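Local structure of muconate cycloisomerase (Azorhizobium caulinodans, 3MY9) at residues 35-40 with 335-340; 123-126 with 130-133; 307-312 with 356-361; 342-345 with 350-353. The protein belongs to the enolase superfamily, joining an N-terminal capping domain to a beta/alpha-barrel domain that binds magnesium in this model. One frame throughout, in Å; residues are numbered along the deposited sequence.

Interaction 1: residues 35-40 with 335-340; sequences VKRVLL and TEDVLE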
ATOM      1  N   VAL A  35      50.729   3.734  -2.897  1.00 90.49           N
ATOM      2  CA  VAL A  35      49.560   3.059  -2.327  1.00 87.57           C
ATOM      3  C   VAL A  35      50.030   1.765  -1.691  1.00 87.54           C
ATOM      4  O   VAL A  35      51.016   1.177  -2.138  1.00 88.59           O
ATOM      5  CB  VAL A  35      48.496   2.720  -3.385  1.00 84.32           C
ATOM      6  CG1 VAL A  35      48.053   3.973  -4.135  1.00 83.88           C
ATOM      7  CG2 VAL A  35      49.023   1.654  -4.349  1.00 84.28           C
ATOM      8  N   LYS A  36      49.333   1.333  -0.647  1.00 86.05           N
ATOM      9  CA  LYS A  36      49.667   0.084   0.020  1.00 86.04           C
ATOM     10  C   LYS A  36      48.603  -0.965  -0.308  1.00 82.32           C
ATOM     11  O   LYS A  36      47.420  -0.644  -0.435  1.00 79.70           O
ATOM     12  CB  LYS A  36      49.803   0.299   1.530  1.00 88.38           C
ATOM     13  N   ARG A  37      49.043  -2.213  -0.462  1.00 81.68           N
ATOM     14  CA  ARG A  37      48.179  -3.305  -0.894  1.00 78.56           C
ATOM     15  C   ARG A  37      48.433  -4.552  -0.052  1.00 78.74           C
ATOM     16  O   ARG A  37      49.569  -4.855   0.299  1.00 80.99           O
ATOM     17  CB  ARG A  37      48.442  -3.624  -2.371  1.00 77.58           C
ATOM     18  CG  ARG A  37      48.273  -2.432  -3.339  1.00 77.16           C
ATOM     19  CD  ARG A  37      49.045  -2.652  -4.625  1.00 77.30           C
ATOM     20  NE  ARG A  37      48.604  -3.859  -5.312  1.00 76.39           N
ATOM     21  CZ  ARG A  37      49.258  -4.464  -6.302  1.00 76.76           C
ATOM     22  NH1 ARG A  37      50.412  -3.982  -6.753  1.00 78.27           N
ATOM     23  NH2 ARG A  37      48.744  -5.566  -6.850  1.00 75.57           N
ATOM     24  N   VAL A  38      47.364  -5.272   0.269  1.00 76.21           N
ATOM     25  CA  VAL A  38      47.461  -6.522   1.024  1.00 76.11           C
ATOM     26  C   VAL A  38      47.343  -7.677   0.036  1.00 73.61           C
ATOM     27  O   VAL A  38      46.299  -7.843  -0.619  1.00 71.02           O
ATOM     28  CB  VAL A  38      46.322  -6.662   2.073  1.00 75.67           C
ATOM     29  CG1 VAL A  38      46.724  -7.643   3.166  1.00 77.41           C
ATOM     30  CG2 VAL A  38      45.944  -5.301   2.667  1.00 76.67           C
ATOM     31  N   LEU A  39      48.407  -8.459  -0.081  1.00 74.10           N
ATOM     32  CA  LEU A  39      48.421  -9.633  -0.932  1.00 72.43           C
ATOM     33  C   LEU A  39      48.560 -10.874  -0.060  1.00 73.03           C
ATOM     34  O   LEU A  39      49.303 -10.878   0.923  1.00 75.71           O
ATOM     35  CB  LEU A  39      49.570  -9.560  -1.930  1.00 73.31           C
ATOM     36  CG  LEU A  39      49.864  -8.188  -2.514  1.00 73.65           C
ATOM     37  CD1 LEU A  39      51.194  -8.232  -3.245  1.00 77.07           C
ATOM     38  CD2 LEU A  39      48.724  -7.717  -3.416  1.00 72.04           C
ATOM     39  N   LEU A  40      47.832 -11.918  -0.430  1.00 70.96           N
ATOM     40  CA  LEU A  40      47.798 -13.174   0.302  1.00 71.09           C
ATOM     41  C   LEU A  40      48.234 -14.266  -0.649  1.00 70.52           C
ATOM     42  O   LEU A  40      47.716 -14.369  -1.758  1.00 68.73           O
ATOM     43  CB  LEU A  40      46.365 -13.452   0.781  1.00 69.24           C
ATOM     44  CG  LEU A  40      46.033 -14.835   1.358  1.00 68.71           C
ATOM     45  CD1 LEU A  40      46.495 -14.951   2.803  1.00 68.86           C
ATOM     46  CD2 LEU A  40      44.519 -15.098   1.247  1.00 64.12           C
ATOM     47  N   THR A 335      51.762   2.119 -11.908  1.00 95.73           N
ATOM     48  CA  THR A 335      52.964   2.186 -12.752  1.00 97.27           C
ATOM     49  C   THR A 335      53.749   0.873 -12.845  1.00 97.04           C
ATOM     50  O   THR A 335      54.223   0.512 -13.921  1.00 97.81           O
ATOM     51  CB  THR A 335      53.929   3.305 -12.257  1.00100.26           C
ATOM     52  OG1 THR A 335      53.253   4.571 -12.263  1.00 99.65           O
ATOM     53  CG2 THR A 335      55.139   3.393 -13.142  1.00103.25           C
ATOM     54  N   GLU A 336      53.920   0.186 -11.720  1.00 95.67           N
ATOM     55  CA  GLU A 336      54.532  -1.151 -11.714  1.00 95.32           C
ATOM     56  C   GLU A 336      53.727  -2.087 -10.812  1.00 92.03           C
ATOM     57  O   GLU A 336      53.252  -1.685  -9.746  1.00 91.41           O
ATOM     58  CB  GLU A 336      56.000  -1.096 -11.265  1.00 98.64           C
ATOM     59  N   ASP A 337      53.576  -3.331 -11.256  1.00 89.65           N
ATOM     60  CA  ASP A 337      52.758  -4.318 -10.557  1.00 86.59           C
ATOM     61  C   ASP A 337      53.579  -5.593 -10.360  1.00 86.60           C
ATOM     62  O   ASP A 337      54.658  -5.733 -10.932  1.00 87.99           O
ATOM     63  CB  ASP A 337      51.484  -4.599 -11.370  1.00 83.82           C
ATOM     64  CG  ASP A 337      50.322  -5.106 -10.516  1.00 81.97           C
ATOM     65  OD1 ASP A 337      49.257  -5.411 -11.091  1.00 79.86           O
ATOM     66  OD2 ASP A 337      50.461  -5.207  -9.277  1.00 83.53           O
ATOM     67  N   VAL A 338      53.067  -6.509  -9.541  1.00 83.97           N
ATOM     68  CA  VAL A 338      53.782  -7.756  -9.210  1.00 84.23           C
ATOM     69  C   VAL A 338      53.489  -8.914 -10.182  1.00 82.07           C
ATOM     70  O   VAL A 338      54.048  -9.994 -10.027  1.00 82.22           O
ATOM     71  CB  VAL A 338      53.464  -8.218  -7.760  1.00 84.02           C
ATOM     72  CG1 VAL A 338      54.086  -7.265  -6.752  1.00 86.06           C
ATOM     73  CG2 VAL A 338      51.937  -8.331  -7.543  1.00 80.01           C
ATOM     74  N   LEU A 339      52.610  -8.696 -11.166  1.00 79.21           N
ATOM     75  CA  LEU A 339      52.335  -9.705 -12.186  1.00 77.72           C
ATOM     76  C   LEU A 339      53.495  -9.790 -13.182  1.00 79.98           C
ATOM     77  O   LEU A 339      54.074  -8.771 -13.563  1.00 80.89           O
ATOM     78  CB  LEU A 339      51.041  -9.396 -12.944  1.00 75.20           C
ATOM     79  CG  LEU A 339      49.696  -9.322 -12.189  1.00 72.61           C
ATOM     80  CD1 LEU A 339      48.534  -9.332 -13.166  1.00 68.72           C
ATOM     81  CD2 LEU A 339      49.541 -10.457 -11.217  1.00 71.61           C
ATOM     82  N   GLU A 340      53.835 -11.015 -13.583  1.00 80.27           N
ATOM     83  CA  GLU A 340      54.787 -11.249 -14.666  1.00 82.33           C
ATOM     84  C   GLU A 340      54.270 -10.575 -15.943  1.00 81.44           C
ATOM     85  O   GLU A 340      55.053  -9.960 -16.679  1.00 82.60           O
ATOM     86  CB  GLU A 340      55.004 -12.761 -14.869  1.00 82.61           C
ATOM     87  CG  GLU A 340      56.073 -13.152 -15.882  1.00 86.45           C
ATOM     88  CD  GLU A 340      57.497 -13.207 -15.313  1.00 90.00           C
ATOM     89  OE1 GLU A 340      57.731 -13.899 -14.295  1.00 89.75           O
ATOM     90  OE2 GLU A 340      58.390 -12.570 -15.909  1.00 92.89           O
TER
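Arg37, on strand 35-44, meets Asp337 in the loop after strand 333-334; their salt bridge is the polar half of a contact that an apolar touch completes. The strand brings Arg37 and then Leu39 out on the side that faces the loop. The arginine chain runs toward residues 335-340 and bends at chi3 (59°), which turns its guanidinium end-on to the aspartate. NH1 lies 2.8 Å and NH2 3.0 Å from OD2 of Asp337, so a single carboxylate oxygen takes both bonds of the salt bridge. Neither bond is straight, as expected of a fork closing on one atom, and the two flat groups are turned 52° against each other. NH2 comes to the syn lone pair of OD2, whereas NH1 arrives on its anti side. The same oxygen draws a weak bond from the backbone N of Val338. NE makes a salt bridge to Glu53 and NH1 a hydrogen bond to Ser18, so two acids probably share the buried charge. Two residues on, Leu39 adds the apolar part: its CD1 lies 4.4 Å from CG2 of Val338, a methyl that also sits obliquely to the guanidinium. This is a buried salt bridge from the antiparallel sheet of the capping domain to the loop leaving its strand 333-334, consistent with late chain segments returning to the capping domain in the enolase superfamily.

Interaction 2: residues 123-126 with 130-133; sequences SVAD and GRVR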
ATOM      1  N   SER A 123      39.903 -22.192 -15.489  1.00 50.01           N
ATOM      2  CA  SER A 123      39.908 -20.819 -15.016  1.00 49.35           C
ATOM      3  C   SER A 123      38.852 -20.613 -13.918  1.00 48.92           C
ATOM      4  O   SER A 123      37.942 -21.439 -13.716  1.00 48.18           O
ATOM      5  CB  SER A 123      39.598 -19.874 -16.160  1.00 49.21           C
ATOM      6  OG  SER A 123      38.269 -20.049 -16.614  1.00 47.54           O
ATOM      7  N   VAL A 124      38.952 -19.476 -13.240  1.00 48.11           N
ATOM      8  CA  VAL A 124      37.960 -19.082 -12.277  1.00 47.08           C
ATOM      9  C   VAL A 124      36.585 -18.890 -12.944  1.00 46.42           C
ATOM     10  O   VAL A 124      35.576 -19.349 -12.411  1.00 46.11           O
ATOM     11  CB  VAL A 124      38.445 -17.856 -11.477  1.00 46.80           C
ATOM     12  CG1 VAL A 124      37.331 -17.289 -10.656  1.00 44.55           C
ATOM     13  CG2 VAL A 124      39.627 -18.281 -10.582  1.00 48.52           C
ATOM     14  N   ALA A 125      36.532 -18.243 -14.106  1.00 46.01           N
ATOM     15  CA  ALA A 125      35.272 -18.175 -14.874  1.00 45.49           C
ATOM     16  C   ALA A 125      34.630 -19.572 -15.058  1.00 45.79           C
ATOM     17  O   ALA A 125      33.432 -19.734 -14.874  1.00 45.13           O
ATOM     18  CB  ALA A 125      35.507 -17.525 -16.230  1.00 45.27           C
ATOM     19  N   ASP A 126      35.444 -20.551 -15.453  1.00 46.97           N
ATOM     20  CA  ASP A 126      35.016 -21.947 -15.651  1.00 47.34           C
ATOM     21  C   ASP A 126      34.337 -22.535 -14.414  1.00 46.95           C
ATOM     22  O   ASP A 126      33.393 -23.292 -14.539  1.00 46.56           O
ATOM     23  CB  ASP A 126      36.221 -22.859 -15.957  1.00 48.64           C
ATOM     24  CG  ASP A 126      36.949 -22.506 -17.238  1.00 49.88           C
ATOM     25  OD1 ASP A 126      36.317 -21.928 -18.140  1.00 50.86           O
ATOM     26  OD2 ASP A 126      38.159 -22.858 -17.351  1.00 54.53           O
ATOM     27  N   GLY A 130      31.208 -20.978 -16.268  1.00 42.89           N
ATOM     28  CA  GLY A 130      31.784 -20.820 -17.581  1.00 43.49           C
ATOM     29  C   GLY A 130      31.686 -19.393 -18.088  1.00 43.38           C
ATOM     30  O   GLY A 130      30.790 -18.652 -17.703  1.00 40.95           O
ATOM     31  N   ARG A 131      32.635 -19.020 -18.939  1.00 44.48           N
ATOM     32  CA  ARG A 131      32.600 -17.753 -19.650  1.00 44.96           C
ATOM     33  C   ARG A 131      31.352 -17.621 -20.495  1.00 45.42           C
ATOM     34  O   ARG A 131      30.903 -18.584 -21.117  1.00 45.71           O
ATOM     35  CB  ARG A 131      33.766 -17.611 -20.623  1.00 46.43           C
ATOM     36  CG  ARG A 131      35.148 -17.506 -20.012  1.00 49.11           C
ATOM     37  CD  ARG A 131      36.153 -17.003 -21.070  1.00 52.12           C
ATOM     38  NE  ARG A 131      37.485 -16.760 -20.500  1.00 53.58           N
ATOM     39  CZ  ARG A 131      38.487 -16.198 -21.176  1.00 57.15           C
ATOM     40  NH1 ARG A 131      38.317 -15.840 -22.448  1.00 57.28           N
ATOM     41  NH2 ARG A 131      39.662 -15.986 -20.589  1.00 58.38           N
ATOM     42  N   VAL A 132      30.832 -16.394 -20.505  1.00 44.96           N
ATOM     43  CA  VAL A 132      29.789 -15.968 -21.382  1.00 45.91           C
ATOM     44  C   VAL A 132      30.278 -14.807 -22.259  1.00 45.92           C
ATOM     45  O   VAL A 132      29.618 -14.439 -23.222  1.00 45.93           O
ATOM     46  CB  VAL A 132      28.564 -15.562 -20.555  1.00 44.90           C
ATOM     47  CG1 VAL A 132      27.623 -14.790 -21.396  1.00 47.97           C
ATOM     48  CG2 VAL A 132      27.891 -16.855 -19.987  1.00 46.37           C
ATOM     49  N   ARG A 133      31.454 -14.265 -21.933  1.00 46.33           N
ATOM     50  CA  ARG A 133      32.126 -13.279 -22.772  1.00 46.90           C
ATOM     51  C   ARG A 133      33.637 -13.343 -22.591  1.00 47.92           C
ATOM     52  O   ARG A 133      34.131 -13.814 -21.570  1.00 46.81           O
ATOM     53  CB  ARG A 133      31.599 -11.866 -22.450  1.00 45.79           C
ATOM     54  CG  ARG A 133      31.745 -11.473 -20.983  1.00 43.87           C
ATOM     55  CD  ARG A 133      31.243 -10.065 -20.752  1.00 44.11           C
ATOM     56  NE  ARG A 133      29.801  -9.921 -20.923  1.00 42.20           N
ATOM     57  CZ  ARG A 133      28.883 -10.179 -19.995  1.00 42.02           C
ATOM     58  NH1 ARG A 133      29.219 -10.602 -18.774  1.00 41.34           N
ATOM     59  NH2 ARG A 133      27.606  -9.978 -20.279  1.00 42.52           N
TER
HETATM   60  O   HOH W   1      38.548 -17.161 -18.051  1.00 22.56           O
HETATM   61  O   HOH W   2      34.502 -21.308 -19.933  1.00 20.14           O
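Gly130 N donates to the carbonyl O of Ala125 at 2.9 Å, closing the chain back on itself with a bond that spans five residues. Gly130 itself has backbone angles (phi 97°, psi 152°) at which a CB would be jammed against the preceding carbonyl, so the bend calls for glycine. Apolar contact is slight: CB of Ala125 lies 3.8 Å from CG of Arg131, against the near end of an arginine chain that stretches out straight from CG to NE. Water does the remaining bridging. One water takes the N-H of Arg131 NE at 2.7 Å, in the guanidinium plane, and bonds weakly to Ser123 OG. A second gives its proton to Asp126 OD1 and accepts from Arg131 N, 3.1 Å away, so the carboxylate and the arginine backbone are joined indirectly. The far end of Arg131 is held by salt bridges to Asp134 and Asp354. Within residues 123-126, Ser123 N donates to Asp126 OD2 at 2.6 Å from above the carboxylate plane, and Asp126 N points back to Ser123 OG. Arg86 of a second subunit packs on Arg131. The geometry fits an ST motif, with Ser123 OG less surely placed, in part of the connection from helix 102-120 to strand 135-142, the first strand of the barrel.

Interaction 3: residues 307-312 with 356-361; sequences ALAAGT and PGLGIS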
ATOM      1  N   ALA A 307      43.513  -8.526  -7.889  1.00 57.57           N
ATOM      2  CA  ALA A 307      42.105  -8.181  -7.702  1.00 54.58           C
ATOM      3  C   ALA A 307      41.395  -7.926  -9.038  1.00 52.18           C
ATOM      4  O   ALA A 307      40.191  -8.206  -9.191  1.00 49.95           O
ATOM      5  CB  ALA A 307      41.986  -6.945  -6.809  1.00 55.27           C
ATOM      6  N   LEU A 308      42.128  -7.355  -9.982  1.00 51.09           N
ATOM      7  CA  LEU A 308      41.593  -7.099 -11.308  1.00 49.65           C
ATOM      8  C   LEU A 308      41.342  -8.400 -12.052  1.00 48.25           C
ATOM      9  O   LEU A 308      40.360  -8.522 -12.753  1.00 47.79           O
ATOM     10  CB  LEU A 308      42.563  -6.245 -12.107  1.00 50.94           C
ATOM     11  CG  LEU A 308      42.161  -5.916 -13.542  1.00 50.17           C
ATOM     12  CD1 LEU A 308      40.803  -5.250 -13.579  1.00 50.09           C
ATOM     13  CD2 LEU A 308      43.234  -5.020 -14.133  1.00 51.42           C
ATOM     14  N   ALA A 309      42.230  -9.369 -11.909  1.00 49.25           N
ATOM     15  CA  ALA A 309      42.046 -10.684 -12.550  1.00 48.76           C
ATOM     16  C   ALA A 309      40.757 -11.315 -12.015  1.00 47.20           C
ATOM     17  O   ALA A 309      39.935 -11.826 -12.765  1.00 45.76           O
ATOM     18  CB  ALA A 309      43.262 -11.601 -12.280  1.00 49.49           C
ATOM     19  N   ALA A 310      40.585 -11.249 -10.705  1.00 47.78           N
ATOM     20  CA  ALA A 310      39.389 -11.792 -10.057  1.00 47.28           C
ATOM     21  C   ALA A 310      38.120 -11.125 -10.604  1.00 45.41           C
ATOM     22  O   ALA A 310      37.151 -11.799 -10.956  1.00 43.38           O
ATOM     23  CB  ALA A 310      39.482 -11.636  -8.530  1.00 47.67           C
ATOM     24  N   GLY A 311      38.145  -9.808 -10.707  1.00 45.63           N
ATOM     25  CA  GLY A 311      36.974  -9.080 -11.179  1.00 44.87           C
ATOM     26  C   GLY A 311      36.647  -9.390 -12.636  1.00 44.45           C
ATOM     27  O   GLY A 311      35.491  -9.529 -13.005  1.00 44.28           O
ATOM     28  N   THR A 312      37.680  -9.518 -13.452  1.00 44.98           N
ATOM     29  CA  THR A 312      37.521  -9.821 -14.865  1.00 45.13           C
ATOM     30  C   THR A 312      36.944 -11.228 -15.098  1.00 44.63           C
ATOM     31  O   THR A 312      36.089 -11.420 -15.955  1.00 43.45           O
ATOM     32  CB  THR A 312      38.886  -9.671 -15.564  1.00 47.26           C
ATOM     33  OG1 THR A 312      39.294  -8.298 -15.486  1.00 48.45           O
ATOM     34  CG2 THR A 312      38.784 -10.061 -16.997  1.00 48.82           C
ATOM     35  N   PRO A 356      44.590 -21.211 -16.545  1.00 59.30           N
ATOM     36  CA  PRO A 356      43.944 -21.749 -15.349  1.00 57.83           C
ATOM     37  C   PRO A 356      43.910 -20.778 -14.180  1.00 56.84           C
ATOM     38  O   PRO A 356      44.696 -19.826 -14.134  1.00 56.50           O
ATOM     39  CB  PRO A 356      44.804 -22.966 -14.995  1.00 59.05           C
ATOM     40  CG  PRO A 356      46.089 -22.767 -15.683  1.00 62.03           C
ATOM     41  CD  PRO A 356      45.796 -21.964 -16.912  1.00 61.57           C
ATOM     42  N   GLY A 357      43.013 -21.039 -13.228  1.00 55.45           N
ATOM     43  CA  GLY A 357      42.885 -20.194 -12.059  1.00 55.03           C
ATOM     44  C   GLY A 357      42.536 -18.779 -12.461  1.00 54.52           C
ATOM     45  O   GLY A 357      41.682 -18.568 -13.326  1.00 52.63           O
ATOM     46  N   LEU A 358      43.223 -17.810 -11.853  1.00 55.65           N
ATOM     47  CA  LEU A 358      43.007 -16.396 -12.178  1.00 55.35           C
ATOM     48  C   LEU A 358      43.587 -16.034 -13.555  1.00 56.75           C
ATOM     49  O   LEU A 358      43.158 -15.062 -14.168  1.00 55.55           O
ATOM     50  CB  LEU A 358      43.592 -15.491 -11.096  1.00 55.55           C
ATOM     51  CG  LEU A 358      42.832 -15.486  -9.767  1.00 55.02           C
ATOM     52  CD1 LEU A 358      43.699 -14.950  -8.635  1.00 54.92           C
ATOM     53  CD2 LEU A 358      41.530 -14.705  -9.889  1.00 51.69           C
ATOM     54  N   GLY A 359      44.541 -16.831 -14.031  1.00 59.38           N
ATOM     55  CA  GLY A 359      45.215 -16.593 -15.304  1.00 61.57           C
ATOM     56  C   GLY A 359      46.346 -15.569 -15.231  1.00 63.98           C
ATOM     57  O   GLY A 359      46.599 -14.881 -16.202  1.00 64.46           O
ATOM     58  N   ILE A 360      47.016 -15.484 -14.080  1.00 66.27           N
ATOM     59  CA  ILE A 360      48.127 -14.544 -13.835  1.00 68.74           C
ATOM     60  C   ILE A 360      49.254 -15.315 -13.152  1.00 71.86           C
ATOM     61  O   ILE A 360      49.016 -16.380 -12.582  1.00 71.53           O
ATOM     62  CB  ILE A 360      47.687 -13.363 -12.912  1.00 68.41           C
ATOM     63  CG1 ILE A 360      47.418 -13.840 -11.476  1.00 68.23           C
ATOM     64  CG2 ILE A 360      46.433 -12.696 -13.442  1.00 65.60           C
ATOM     65  CD1 ILE A 360      46.933 -12.748 -10.555  1.00 67.11           C
ATOM     66  N   SER A 361      50.478 -14.797 -13.214  1.00 75.08           N
ATOM     67  CA  SER A 361      51.596 -15.410 -12.505  1.00 78.10           C
ATOM     68  C   SER A 361      52.367 -14.392 -11.676  1.00 80.03           C
ATOM     69  O   SER A 361      52.506 -13.237 -12.073  1.00 79.92           O
ATOM     70  CB  SER A 361      52.533 -16.109 -13.488  1.00 79.93           C
ATOM     71  OG  SER A 361      52.575 -15.401 -14.714  1.00 82.31           O
TER
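Ala309 turns its CB from helix 305-316 toward the loop 356-361, where it is met by two side chains. CG2 of Ile360 comes to 3.6 Å from that methyl, and CB of Leu358 flanks it at 4.1 Å. Ile360 can offer this branch because CG2 lies anti to its own carbonyl carbon, while CG1 (chi1 69°) takes the crowded position. Leu358 slides its far end past Ala309 along the helix: CD2 ends 3.6 Å from CA of Ala310 and 3.9 Å from its CB, against the helix backbone beside the Ala310 methyl. No hydrogen bond crosses between the two segments. The loop makes a type II' turn from Pro356 to Gly359, its closing bond weak, with Gly357 at the positive phi that turn requires. Leu358 is also gripped at its backbone, N by Asp114 and O by Gln313. On the helix, Thr312 OG1 bonds back to Leu308 O at 2.9 Å, on the face opposite Thr312 N. This is apolar packing of a loop on a barrel helix, with Met110 of helix 102-120 touching both Ala310 and Leu358, where the barrel meets the capping domain, consistent with the enolase-superfamily fold.

Interaction 4: residues 342-345 with 350-353; sequences RIAN and VIVP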
ATOM      1  N   ARG A 342      50.806  -8.080 -17.352  1.00 75.17           N
ATOM      2  CA  ARG A 342      49.645  -7.275 -17.014  1.00 73.36           C
ATOM      3  C   ARG A 342      48.356  -7.789 -17.658  1.00 70.11           C
ATOM      4  O   ARG A 342      48.395  -8.337 -18.757  1.00 70.09           O
ATOM      5  CB  ARG A 342      49.880  -5.836 -17.482  1.00 75.05           C
ATOM      6  CG  ARG A 342      50.979  -5.088 -16.731  1.00 79.31           C
ATOM      7  CD  ARG A 342      50.458  -4.480 -15.414  1.00 81.09           C
ATOM      8  NE  ARG A 342      51.228  -3.288 -15.057  1.00 85.42           N
ATOM      9  CZ  ARG A 342      50.741  -2.056 -14.900  1.00 86.12           C
ATOM     10  NH1 ARG A 342      51.578  -1.066 -14.589  1.00 88.64           N
ATOM     11  NH2 ARG A 342      49.438  -1.797 -15.025  1.00 83.92           N
ATOM     12  N   ILE A 343      47.224  -7.614 -16.969  1.00 66.63           N
ATOM     13  CA  ILE A 343      45.916  -7.748 -17.611  1.00 63.82           C
ATOM     14  C   ILE A 343      45.840  -6.657 -18.667  1.00 63.04           C
ATOM     15  O   ILE A 343      46.173  -5.499 -18.395  1.00 63.84           O
ATOM     16  CB  ILE A 343      44.732  -7.539 -16.637  1.00 61.99           C
ATOM     17  CG1 ILE A 343      44.682  -8.666 -15.597  1.00 62.62           C
ATOM     18  CG2 ILE A 343      43.420  -7.490 -17.413  1.00 59.05           C
ATOM     19  CD1 ILE A 343      43.451  -9.580 -15.730  1.00 60.77           C
ATOM     20  N   ALA A 344      45.398  -7.028 -19.860  1.00 61.32           N
ATOM     21  CA  ALA A 344      45.470  -6.152 -21.024  1.00 60.72           C
ATOM     22  C   ALA A 344      44.116  -5.551 -21.340  1.00 57.62           C
ATOM     23  O   ALA A 344      43.095  -6.218 -21.203  1.00 55.08           O
ATOM     24  CB  ALA A 344      45.962  -6.931 -22.219  1.00 61.92           C
ATOM     25  N   ASN A 345      44.131  -4.300 -21.789  1.00 57.24           N
ATOM     26  CA  ASN A 345      42.984  -3.697 -22.434  1.00 55.88           C
ATOM     27  C   ASN A 345      43.379  -3.109 -23.794  1.00 57.06           C
ATOM     28  O   ASN A 345      44.510  -2.675 -23.975  1.00 58.45           O
ATOM     29  CB  ASN A 345      42.325  -2.651 -21.516  1.00 54.24           C
ATOM     30  CG  ASN A 345      43.148  -1.395 -21.360  1.00 56.92           C
ATOM     31  OD1 ASN A 345      42.871  -0.370 -21.999  1.00 58.32           O
ATOM     32  ND2 ASN A 345      44.179  -1.465 -20.523  1.00 58.82           N
ATOM     33  N   VAL A 350      38.601  -4.617 -21.800  1.00 49.60           N
ATOM     34  CA  VAL A 350      39.577  -5.452 -21.110  1.00 50.73           C
ATOM     35  C   VAL A 350      39.584  -6.849 -21.743  1.00 50.91           C
ATOM     36  O   VAL A 350      38.530  -7.387 -22.066  1.00 50.24           O
ATOM     37  CB  VAL A 350      39.208  -5.604 -19.599  1.00 49.58           C
ATOM     38  CG1 VAL A 350      40.124  -6.602 -18.918  1.00 49.08           C
ATOM     39  CG2 VAL A 350      39.272  -4.268 -18.900  1.00 49.67           C
ATOM     40  N   ILE A 351      40.763  -7.437 -21.915  1.00 52.82           N
ATOM     41  CA  ILE A 351      40.876  -8.794 -22.460  1.00 52.83           C
ATOM     42  C   ILE A 351      40.881  -9.713 -21.265  1.00 51.75           C
ATOM     43  O   ILE A 351      41.677  -9.506 -20.340  1.00 50.37           O
ATOM     44  CB  ILE A 351      42.139  -8.986 -23.277  1.00 55.57           C
ATOM     45  CG1 ILE A 351      42.309  -7.833 -24.259  1.00 58.27           C
ATOM     46  CG2 ILE A 351      42.094 -10.338 -24.038  1.00 54.49           C
ATOM     47  CD1 ILE A 351      41.190  -7.749 -25.241  1.00 60.87           C
ATOM     48  N   VAL A 352      39.942 -10.662 -21.230  1.00 51.33           N
ATOM     49  CA  VAL A 352      39.842 -11.564 -20.081  1.00 51.29           C
ATOM     50  C   VAL A 352      41.008 -12.529 -20.202  1.00 54.37           C
ATOM     51  O   VAL A 352      41.106 -13.256 -21.199  1.00 55.75           O
ATOM     52  CB  VAL A 352      38.467 -12.314 -19.996  1.00 50.18           C
ATOM     53  CG1 VAL A 352      38.448 -13.274 -18.811  1.00 48.75           C
ATOM     54  CG2 VAL A 352      37.309 -11.331 -19.853  1.00 48.41           C
ATOM     55  N   PRO A 353      41.938 -12.500 -19.226  1.00 56.30           N
ATOM     56  CA  PRO A 353      43.140 -13.304 -19.335  1.00 58.99           C
ATOM     57  C   PRO A 353      42.796 -14.775 -19.443  1.00 59.00           C
ATOM     58  O   PRO A 353      41.889 -15.249 -18.768  1.00 58.12           O
ATOM     59  CB  PRO A 353      43.850 -13.060 -17.999  1.00 59.40           C
ATOM     60  CG  PRO A 353      42.732 -12.768 -17.062  1.00 57.82           C
ATOM     61  CD  PRO A 353      41.811 -11.922 -17.879  1.00 55.82           C
TER
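The planar peptide of Ala344 turns its carbonyl O to the N-H of Ile351 at 2.7 Å, a nearly straight bond of 175° whose donor stands 19° off the carbonyl plane. Hydrocarbon also packs beside the same oxygen: CG1 of Ile351 sits 3.5 Å from Ala344 O, and CG1 of Val350 is close to it as well. Against the puckered ring of Pro353 comes CD1 of Ile343, 3.5 Å from CG and 3.6 Å from CD, so the methyl bears on the CG-CD side; CB is farther off. Ile343 splits its work between its branches. CG2, anti to the backbone N, touches CG1 of Val350 at 3.7 Å, while CG1, beside that N and anti to the carbonyl carbon, carries CD1 to the proline. Both meetings are oblique. Next along, Asn345 pairs with Val350 as a non-hydrogen-bonded antiparallel pair. There CB of Asn345 approaches CA of Val350 at 3.9 Å, but its amide leads off away from the partner strand. Ala344 CB skims CG1 of Ile351 on the more exposed margin. Val350 and Asn345 both touch Leu138 of strand 135-142, and Pro353 rests on Thr312 and Gln313 of helix 305-316. Strands 345-346 and 349-351 thus form a short beta-hairpin whose strand 349-351 pairs antiparallel with strand 135-142 of the barrel.

In the fold
Interactions 3 and 4 each touch all the others. Their centres lie about 9 Å apart, and CD1 of Ile343 comes 3.6 Å from CA of Ala309. Interaction 2 is centred about 11 Å from interaction 3, where its Val124 N probably bonds to Gly357 O of interaction 3 (2.9 Å). Toward interaction 1, centres about 13 Å apart, Glu340 N probably bonds to Ser361 O (3.0 Å). Arg342 of interaction 4 packs against Thr335 and Asp337 of interaction 1, and Arg131 of interaction 2 reaches Val352 O weakly. Interactions 1 and 2 do not touch. They lie where the barrel's late segments approach the capping domain; none includes Glu223 or Asp248, which bind a magnesium ion.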